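PDB 5U1T: separin from Saccharomyces cerevisiae, which cleaves the cohesin subunit MCD1/SCC1 as a caspase-like cysteine protease at the onset of anaphase, and is held inactive by securin for most of the cell cycle. Local coordinates for residues 678-683 with 715-720; 607-612 with 639-644; 589-594 with 632-637. All coordinates share one frame; numbering follows the deposited sequence.

The three contacts lie in the helical part of the chain, away from the probable catalytic cysteine. Contact 2 is the buried one, an apolar meeting of helix 602-617 with the start of helix 642-655. Contacts 1 and 3 are only partly buried, and at each a lysine amine turns to a backbone carbonyl, by a well-formed bond in contact 1 and a weak one in contact 3. Contacts 2 and 3, with centres about 12 Å apart, interleave along the chain and touch where Val642 packs on Lys632. Contact 1 follows later in the sequence, yet its helix 680-689 reaches Tyr644 of contact 2 through Glu681 and Gln682.

Contact 1 of 3, residues 678-683 with 715-720; sequences AKIEQA and KPELFD
Two successive helices of the helical domain, 680-689 and 700-714, are tied together where Lys715, just past the end of the second, reaches Ala678, just ahead of the start of the first. The Lys715 chain bends at chi2 (69°) and then runs extended, which carries NZ to Ala678 O at 2.8 Å. This bond lies in the carbonyl plane, with a C=O...N angle of 158°. Leu675 O accepts from the same amine, so two loop carbonyls hold the charge, and Glu717 OE2 adds only a long ion pair within its own segment. The methylene part of the lysine is used as well: its CG packs on Ala683 CB at 4.1 Å, and its CE lies 3.9 Å from Ile680 CD1. Glu717, in the short 3-10 turn 716-718, has CG between its backbone N and carbonyl carbon (chi1 56°). From there it slants across the Ile680 side chain, whose CD1 lies 3.5 Å from Glu717 CG. Leu718 also packs on Leu684 and Ala687 of helix 680-689, and across the contact its CD2 branch meets Ala683 CB at 4.2 Å.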
loop_
_atom_site.group_PDB
_atom_site.type_symbol
_atom_site.label_atom_id
_atom_site.label_comp_id
_atom_site.label_asym_id
_atom_site.label_seq_id
_atom_site.Cartn_x
_atom_site.Cartn_y
_atom_site.Cartn_z
ATOM N N ALA A 678 -14.327 17.783 7.530
ATOM C CA ALA A 678 -13.268 17.486 6.571
ATOM C C ALA A 678 -13.832 16.682 5.400
ATOM O O ALA A 678 -14.606 15.747 5.608
ATOM C CB ALA A 678 -12.137 16.735 7.236
ATOM N N LYS A 679 -13.471 17.048 4.174
ATOM C CA LYS A 679 -13.913 16.263 3.030
ATOM C C LYS A 679 -13.239 14.908 3.097
ATOM O O LYS A 679 -12.216 14.756 3.771
ATOM C CB LYS A 679 -13.597 16.953 1.701
ATOM C CG LYS A 679 -14.466 16.457 0.544
ATOM C CD LYS A 679 -13.891 16.865 -0.814
ATOM C CE LYS A 679 -12.584 16.113 -1.103
ATOM N NZ LYS A 679 -12.786 14.639 -0.998
ATOM N N ILE A 680 -13.808 13.937 2.389
ATOM C CA ILE A 680 -13.420 12.536 2.537
ATOM C C ILE A 680 -11.957 12.318 2.183
ATOM O O ILE A 680 -11.315 11.417 2.722
ATOM C CB ILE A 680 -14.296 11.595 1.669
ATOM C CG1 ILE A 680 -15.762 12.017 1.740
ATOM C CG2 ILE A 680 -14.172 10.155 2.144
ATOM C CD1 ILE A 680 -16.290 12.131 3.155
ATOM N N GLU A 681 -11.424 13.151 1.292
ATOM C CA GLU A 681 -10.029 13.002 0.903
ATOM C C GLU A 681 -9.078 13.431 2.023
ATOM O O GLU A 681 -8.076 12.766 2.283
ATOM C CB GLU A 681 -9.723 13.784 -0.373
ATOM C CG GLU A 681 -8.953 12.938 -1.371
ATOM C CD GLU A 681 -8.162 13.746 -2.404
ATOM O OE1 GLU A 681 -8.590 14.881 -2.779
ATOM O OE2 GLU A 681 -7.106 13.218 -2.850
ATOM N N GLN A 682 -9.391 14.533 2.694
ATOM C CA GLN A 682 -8.540 14.991 3.770
ATOM C C GLN A 682 -8.653 14.081 4.989
ATOM O O GLN A 682 -7.687 13.892 5.719
ATOM C CB GLN A 682 -8.881 16.431 4.136
ATOM C CG GLN A 682 -8.066 17.441 3.350
ATOM C CD GLN A 682 -8.346 17.397 1.840
ATOM O OE1 GLN A 682 -9.510 17.465 1.396
ATOM N NE2 GLN A 682 -7.273 17.284 1.039
ATOM N N ALA A 683 -9.834 13.512 5.199
ATOM C CA ALA A 683 -10.072 12.627 6.332
ATOM C C ALA A 683 -9.343 11.309 6.133
ATOM O O ALA A 683 -8.808 10.731 7.077
ATOM C CB ALA A 683 -11.553 12.391 6.518
ATOM N N LYS A 715 -16.630 9.471 11.128
ATOM C CA LYS A 715 -16.469 9.504 9.687
ATOM C C LYS A 715 -16.782 8.124 9.119
ATOM O O LYS A 715 -15.883 7.428 8.634
ATOM C CB LYS A 715 -15.050 9.949 9.321
ATOM C CG LYS A 715 -14.944 10.753 8.029
ATOM C CD LYS A 715 -15.590 12.134 8.171
ATOM C CE LYS A 715 -15.588 12.935 6.859
ATOM N NZ LYS A 715 -16.410 14.176 6.970
ATOM N N PRO A 716 -18.065 7.723 9.183
ATOM C CA PRO A 716 -18.512 6.383 8.780
ATOM C C PRO A 716 -18.021 5.998 7.387
ATOM O O PRO A 716 -17.626 4.853 7.157
ATOM C CB PRO A 716 -20.046 6.500 8.795
ATOM C CG PRO A 716 -20.330 7.590 9.728
ATOM C CD PRO A 716 -19.202 8.574 9.569
ATOM N N GLU A 717 -18.024 6.961 6.475
ATOM C CA GLU A 717 -17.696 6.672 5.091
ATOM C C GLU A 717 -16.224 6.286 4.946
ATOM O O GLU A 717 -15.794 5.867 3.870
ATOM C CB GLU A 717 -18.044 7.864 4.179
ATOM C CG GLU A 717 -17.386 9.181 4.574
ATOM C CD GLU A 717 -18.204 10.016 5.575
ATOM O OE1 GLU A 717 -18.684 9.462 6.593
ATOM O OE2 GLU A 717 -18.361 11.242 5.352
ATOM N N LEU A 718 -15.455 6.409 6.026
ATOM C CA LEU A 718 -14.076 5.928 6.028
ATOM C C LEU A 718 -14.082 4.416 6.044
ATOM O O LEU A 718 -13.069 3.771 5.796
ATOM C CB LEU A 718 -13.291 6.452 7.233
ATOM C CG LEU A 718 -12.909 7.927 7.280
ATOM C CD1 LEU A 718 -12.024 8.197 8.474
ATOM C CD2 LEU A 718 -12.223 8.325 5.988
ATOM N N PHE A 719 -15.248 3.859 6.341
ATOM C CA PHE A 719 -15.385 2.428 6.531
ATOM C C PHE A 719 -16.496 1.862 5.663
ATOM O O PHE A 719 -17.084 0.834 5.992
ATOM C CB PHE A 719 -15.649 2.126 8.001
ATOM C CG PHE A 719 -14.636 2.737 8.932
ATOM C CD1 PHE A 719 -14.806 4.027 9.422
ATOM C CD2 PHE A 719 -13.506 2.028 9.308
ATOM C CE1 PHE A 719 -13.868 4.595 10.265
ATOM C CE2 PHE A 719 -12.575 2.587 10.158
ATOM C CZ PHE A 719 -12.757 3.875 10.633
ATOM N N ASP A 720 -16.787 2.542 4.555
ATOM C CA ASP A 720 -17.805 2.066 3.631
ATOM C C ASP A 720 -17.167 1.276 2.507
ATOM O O ASP A 720 -17.111 1.725 1.366
ATOM C CB ASP A 720 -18.607 3.221 3.060
ATOM C CG ASP A 720 -19.797 2.750 2.263
ATOM O OD1 ASP A 720 -20.202 1.574 2.437
ATOM O OD2 ASP A 720 -20.329 3.559 1.475
#

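Contact 2 of 3, residues 607-612 with 639-644; sequences FVKMLL and SSIVPY
Lys609 lies over the ring of Tyr644 rather than beside it, and this crossing of an aliphatic chain over an aromatic face is the central feature of the contact. Its CG stands 3.5 Å from the ring centroid of Tyr644 and only 9° off the ring normal, a CH-pi contact close to the ring centre. Bends at chi2 and chi3 then lead the lysine along the ring toward the phenol end, so that Lys609 CE comes within 3.9 Å of Tyr644 OH. Here the lysine acts through its methylenes, and its ammonium group has a weak, long ion pair with Asp606 one turn back in its own helix. On the tyrosine side, chi1 of -73° swings the ring toward helix 602-617, and chi2 of 83° turns its face to Lys609. Ile641 reaches toward the same helix a turn earlier. Its extended chi2 sends CD1 onto Val608, 3.4 Å from Val608 CB, while Ile641 CG1 lies 4.0 Å from Lys609 CD. Leu612 completes the row with its CD1 branch, 4.1 Å from Tyr644 CB and also against the backbone carbonyl of that tyrosine. The apolar part continues into helix 621-633, where Ile631 touches both Val608 and Ile641 and Leu627 touches Leu612. Tyr585 of helix 578-590 packs on Val608, Leu685 of helix 680-689 packs on Tyr644, and another protein chain packs on Phe607 and Met610 of helix 602-617.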
loop_
_atom_site.group_PDB
_atom_site.type_symbol
_atom_site.label_atom_id
_atom_site.label_comp_id
_atom_site.label_asym_id
_atom_site.label_seq_id
_atom_site.Cartn_x
_atom_site.Cartn_y
_atom_site.Cartn_z
ATOM N N PHE A 607 1.771 17.512 -8.832
ATOM C CA PHE A 607 3.150 17.056 -8.942
ATOM C C PHE A 607 3.739 16.760 -7.561
ATOM O O PHE A 607 4.315 15.689 -7.328
ATOM C CB PHE A 607 4.010 18.094 -9.660
ATOM C CG PHE A 607 5.478 17.903 -9.446
ATOM C CD1 PHE A 607 6.135 16.806 -9.985
ATOM C CD2 PHE A 607 6.209 18.817 -8.695
ATOM C CE1 PHE A 607 7.493 16.620 -9.776
ATOM C CE2 PHE A 607 7.568 18.638 -8.489
ATOM C CZ PHE A 607 8.208 17.534 -9.033
ATOM N N VAL A 608 3.579 17.731 -6.668
ATOM C CA VAL A 608 4.085 17.662 -5.315
ATOM C C VAL A 608 3.498 16.470 -4.577
ATOM O O VAL A 608 4.231 15.737 -3.908
ATOM C CB VAL A 608 3.766 18.930 -4.549
ATOM C CG1 VAL A 608 4.277 18.841 -3.141
ATOM C CG2 VAL A 608 4.370 20.099 -5.236
ATOM N N LYS A 609 2.188 16.276 -4.698
ATOM C CA LYS A 609 1.550 15.116 -4.100
ATOM C C LYS A 609 2.158 13.821 -4.639
ATOM O O LYS A 609 2.477 12.909 -3.864
ATOM C CB LYS A 609 0.042 15.144 -4.336
ATOM C CG LYS A 609 -0.678 16.127 -3.423
ATOM C CD LYS A 609 -1.788 16.903 -4.130
ATOM C CE LYS A 609 -2.779 16.000 -4.855
ATOM N NZ LYS A 609 -4.063 16.720 -5.063
ATOM N N MET A 610 2.364 13.751 -5.950
ATOM C CA MET A 610 2.952 12.568 -6.565
ATOM C C MET A 610 4.430 12.358 -6.154
ATOM O O MET A 610 4.956 11.243 -6.217
ATOM C CB MET A 610 2.813 12.662 -8.083
ATOM C CG MET A 610 2.922 11.364 -8.843
ATOM S SD MET A 610 2.341 9.851 -8.005
ATOM C CE MET A 610 0.636 10.208 -7.471
ATOM N N LEU A 611 5.084 13.437 -5.722
ATOM C CA LEU A 611 6.518 13.430 -5.427
ATOM C C LEU A 611 6.754 12.949 -4.008
ATOM O O LEU A 611 7.649 12.135 -3.760
ATOM C CB LEU A 611 7.120 14.832 -5.620
ATOM C CG LEU A 611 8.611 15.037 -5.324
ATOM C CD1 LEU A 611 9.469 14.216 -6.268
ATOM C CD2 LEU A 611 8.980 16.499 -5.414
ATOM N N LEU A 612 5.963 13.505 -3.088
ATOM C CA LEU A 612 5.914 13.073 -1.706
ATOM C C LEU A 612 5.614 11.580 -1.651
ATOM O O LEU A 612 6.305 10.823 -0.964
ATOM C CB LEU A 612 4.851 13.848 -0.932
ATOM C CG LEU A 612 5.095 15.316 -0.615
ATOM C CD1 LEU A 612 3.925 15.870 0.140
ATOM C CD2 LEU A 612 6.353 15.491 0.194
ATOM N N SER A 639 -0.754 26.383 0.861
ATOM C CA SER A 639 -1.592 26.056 2.005
ATOM C C SER A 639 -2.533 24.905 1.692
ATOM O O SER A 639 -2.856 24.114 2.581
ATOM C CB SER A 639 -2.401 27.273 2.460
ATOM O OG SER A 639 -3.698 27.271 1.874
ATOM N N SER A 640 -2.960 24.804 0.436
ATOM C CA SER A 640 -3.932 23.783 0.031
ATOM C C SER A 640 -3.329 22.386 0.077
ATOM O O SER A 640 -4.029 21.381 0.203
ATOM C CB SER A 640 -4.471 24.073 -1.385
ATOM O OG SER A 640 -3.616 23.574 -2.410
ATOM N N ILE A 641 -2.012 22.336 -0.018
ATOM C CA ILE A 641 -1.309 21.077 -0.157
ATOM C C ILE A 641 -0.678 20.641 1.171
ATOM O O ILE A 641 -0.313 19.485 1.333
ATOM C CB ILE A 641 -0.242 21.210 -1.237
ATOM C CG1 ILE A 641 -0.150 19.961 -2.064
ATOM C CG2 ILE A 641 1.121 21.550 -0.652
ATOM C CD1 ILE A 641 0.960 20.084 -3.038
ATOM N N VAL A 642 -0.576 21.577 2.117
ATOM C CA VAL A 642 0.036 21.347 3.426
ATOM C C VAL A 642 -0.548 20.155 4.224
ATOM O O VAL A 642 0.180 19.511 4.980
ATOM C CB VAL A 642 -0.044 22.636 4.291
ATOM C CG1 VAL A 642 0.360 22.367 5.734
ATOM C CG2 VAL A 642 0.841 23.713 3.701
ATOM N N PRO A 643 -1.851 19.850 4.066
ATOM C CA PRO A 643 -2.304 18.555 4.603
ATOM C C PRO A 643 -1.467 17.361 4.128
ATOM O O PRO A 643 -1.313 16.374 4.861
ATOM C CB PRO A 643 -3.738 18.439 4.069
ATOM C CG PRO A 643 -4.207 19.857 4.003
ATOM C CD PRO A 643 -2.989 20.702 3.665
ATOM N N TYR A 644 -0.938 17.438 2.912
ATOM C CA TYR A 644 -0.124 16.348 2.403
ATOM C C TYR A 644 1.267 16.410 2.990
ATOM O O TYR A 644 1.871 15.372 3.273
ATOM C CB TYR A 644 -0.038 16.372 0.884
ATOM C CG TYR A 644 -1.304 15.942 0.201
ATOM C CD1 TYR A 644 -2.341 16.846 -0.003
ATOM C CD2 TYR A 644 -1.458 14.648 -0.258
ATOM C CE1 TYR A 644 -3.496 16.469 -0.630
ATOM C CE2 TYR A 644 -2.605 14.261 -0.889
ATOM C CZ TYR A 644 -3.623 15.177 -1.076
ATOM O OH TYR A 644 -4.784 14.806 -1.717
#

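Contact 3 of 3, residues 589-594 with 632-637; sequences WLQKSD and KSKEKY
An inverse gamma turn centred on Lys634, at the N-cap of helix 635-638, is the distinctive feature here, and the side chain of that lysine reaches over the type I beta turn that runs from Leu590 to Ser593. A bend at chi2 (-67°) followed by two extended torsions lays the methylenes against that turn, with Lys634 CD 3.8 Å from Ser593 CB and Lys634 CG 4.4 Å from Leu590 CG. The side chain of Gln591 is met at about a right angle. At the end of the chain Lys634 NZ gives a weak hydrogen bond, 3.3 Å long, to Gln591 O. The carboxylate of Asp594 is near but beyond a salt bridge, and probably contributes a favourable field rather than a direct pairing.

Tyr637 packs against the next residues, Ser593 and Asp594. Ser593 O sits 3.9 Å above the plane of its ring, displaced toward the rim. Asp594 comes up obliquely, its carboxylate plane turned 62° from the ring and its OD1 3.7 Å from Tyr637 CE1. Asp594 OD2 also faces Lys636, whose NZ is 4.4 Å away, so this solvent-exposed acidic group lies near two lysines.

Farther in, Leu590 packs on Leu627, Cys630 and Ile631 of helix 621-633, and Tyr638 lies against Trp589, Leu590 and Ser593. Two tight connections between consecutive helices of the helical domain thus pack on each other: the type I beta turn between helices 578-590 and 593-596, and the inverse gamma turn between helices 621-633 and 635-638.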
loop_
_atom_site.group_PDB
_atom_site.type_symbol
_atom_site.label_atom_id
_atom_site.label_comp_id
_atom_site.label_asym_id
_atom_site.label_seq_id
_atom_site.Cartn_x
_atom_site.Cartn_y
_atom_site.Cartn_z
ATOM N N TRP A 589 12.893 25.951 -7.356
ATOM C CA TRP A 589 11.496 26.301 -7.570
ATOM C C TRP A 589 10.837 26.740 -6.278
ATOM O O TRP A 589 10.539 27.915 -6.085
ATOM C CB TRP A 589 10.700 25.141 -8.178
ATOM C CG TRP A 589 9.459 25.662 -8.827
ATOM C CD1 TRP A 589 8.197 25.657 -8.315
ATOM C CD2 TRP A 589 9.380 26.339 -10.081
ATOM N NE1 TRP A 589 7.329 26.260 -9.188
ATOM C CE2 TRP A 589 8.033 26.693 -10.279
ATOM C CE3 TRP A 589 10.320 26.671 -11.065
ATOM C CZ2 TRP A 589 7.597 27.366 -11.432
ATOM C CZ3 TRP A 589 9.884 27.335 -12.209
ATOM C CH2 TRP A 589 8.536 27.677 -12.378
ATOM N N LEU A 590 10.638 25.776 -5.385
ATOM C CA LEU A 590 9.937 26.005 -4.133
ATOM C C LEU A 590 10.532 27.149 -3.341
ATOM O O LEU A 590 9.805 27.885 -2.681
ATOM C CB LEU A 590 9.956 24.739 -3.307
ATOM C CG LEU A 590 8.746 24.447 -2.430
ATOM C CD1 LEU A 590 7.498 24.431 -3.279
ATOM C CD2 LEU A 590 8.956 23.095 -1.735
ATOM N N GLN A 591 11.851 27.310 -3.421
ATOM C CA GLN A 591 12.550 28.346 -2.658
ATOM C C GLN A 591 12.303 29.749 -3.194
ATOM O O GLN A 591 12.322 30.721 -2.428
ATOM C CB GLN A 591 14.051 28.082 -2.648
ATOM C CG GLN A 591 14.697 28.433 -1.323
ATOM C CD GLN A 591 13.976 27.784 -0.144
ATOM O OE1 GLN A 591 13.779 26.566 -0.109
ATOM N NE2 GLN A 591 13.569 28.605 0.822
ATOM N N LYS A 592 12.095 29.838 -4.510
ATOM C CA LYS A 592 11.785 31.085 -5.201
ATOM C C LYS A 592 10.276 31.290 -5.260
ATOM O O LYS A 592 9.747 31.886 -6.199
ATOM C CB LYS A 592 12.378 31.080 -6.615
ATOM C CG LYS A 592 13.764 30.447 -6.689
ATOM C CD LYS A 592 14.756 31.304 -7.478
ATOM C CE LYS A 592 16.196 30.944 -7.083
ATOM N NZ LYS A 592 16.376 30.929 -5.596
ATOM N N SER A 593 9.595 30.775 -4.247
ATOM C CA SER A 593 8.160 30.935 -4.096
ATOM C C SER A 593 7.714 32.400 -4.146
ATOM O O SER A 593 6.756 32.737 -4.849
ATOM C CB SER A 593 7.714 30.312 -2.770
ATOM O OG SER A 593 6.302 30.238 -2.682
ATOM N N ASP A 594 8.402 33.264 -3.399
ATOM C CA ASP A 594 7.976 34.663 -3.247
ATOM C C ASP A 594 8.597 35.611 -4.282
ATOM O O ASP A 594 8.120 36.726 -4.459
ATOM C CB ASP A 594 8.298 35.182 -1.838
ATOM C CG ASP A 594 7.705 34.311 -0.731
ATOM O OD1 ASP A 594 7.689 33.060 -0.878
ATOM O OD2 ASP A 594 7.269 34.888 0.296
ATOM N N LYS A 632 5.549 23.367 4.097
ATOM C CA LYS A 632 4.849 23.936 5.244
ATOM C C LYS A 632 5.445 25.270 5.604
ATOM O O LYS A 632 4.901 25.995 6.428
ATOM C CB LYS A 632 4.914 23.003 6.447
ATOM C CG LYS A 632 4.351 21.606 6.208
ATOM C CD LYS A 632 4.899 20.624 7.256
ATOM C CE LYS A 632 4.827 21.230 8.652
ATOM N NZ LYS A 632 3.428 21.569 9.069
ATOM N N SER A 633 6.582 25.580 4.995
ATOM C CA SER A 633 7.202 26.877 5.161
ATOM C C SER A 633 6.595 27.889 4.172
ATOM O O SER A 633 6.116 28.950 4.571
ATOM C CB SER A 633 8.712 26.754 4.983
ATOM O OG SER A 633 9.317 28.016 4.833
ATOM N N LYS A 634 6.587 27.541 2.887
ATOM C CA LYS A 634 5.997 28.385 1.852
ATOM C C LYS A 634 4.471 28.246 1.854
ATOM O O LYS A 634 3.840 28.115 0.797
ATOM C CB LYS A 634 6.548 28.020 0.472
ATOM C CG LYS A 634 8.039 27.800 0.391
ATOM C CD LYS A 634 8.795 29.069 0.641
ATOM C CE LYS A 634 10.277 28.883 0.373
ATOM N NZ LYS A 634 11.025 30.172 0.553
ATOM N N GLU A 635 3.893 28.275 3.045
ATOM C CA GLU A 635 2.452 28.182 3.260
ATOM C C GLU A 635 1.610 29.272 2.567
ATOM O O GLU A 635 0.437 29.048 2.229
ATOM C CB GLU A 635 2.204 28.223 4.757
ATOM C CG GLU A 635 0.778 28.179 5.189
ATOM C CD GLU A 635 0.704 27.918 6.674
ATOM O OE1 GLU A 635 0.967 28.866 7.467
ATOM O OE2 GLU A 635 0.420 26.750 7.044
ATOM N N LYS A 636 2.208 30.449 2.368
ATOM C CA LYS A 636 1.566 31.552 1.655
ATOM C C LYS A 636 1.006 31.122 0.304
ATOM O O LYS A 636 0.065 31.723 -0.199
ATOM C CB LYS A 636 2.560 32.708 1.454
ATOM C CG LYS A 636 1.982 33.977 0.796
ATOM C CD LYS A 636 3.036 35.087 0.683
ATOM C CE LYS A 636 2.502 36.303 -0.060
ATOM N NZ LYS A 636 3.590 37.263 -0.422
ATOM N N TYR A 637 1.583 30.072 -0.267
ATOM C CA TYR A 637 1.239 29.631 -1.607
ATOM C C TYR A 637 0.778 28.193 -1.652
ATOM O O TYR A 637 0.078 27.780 -2.584
ATOM C CB TYR A 637 2.442 29.802 -2.529
ATOM C CG TYR A 637 2.853 31.246 -2.682
ATOM C CD1 TYR A 637 3.725 31.840 -1.770
ATOM C CD2 TYR A 637 2.355 32.024 -3.723
ATOM C CE1 TYR A 637 4.101 33.170 -1.903
ATOM C CE2 TYR A 637 2.721 33.349 -3.859
ATOM C CZ TYR A 637 3.596 33.921 -2.944
ATOM O OH TYR A 637 3.965 35.245 -3.074
#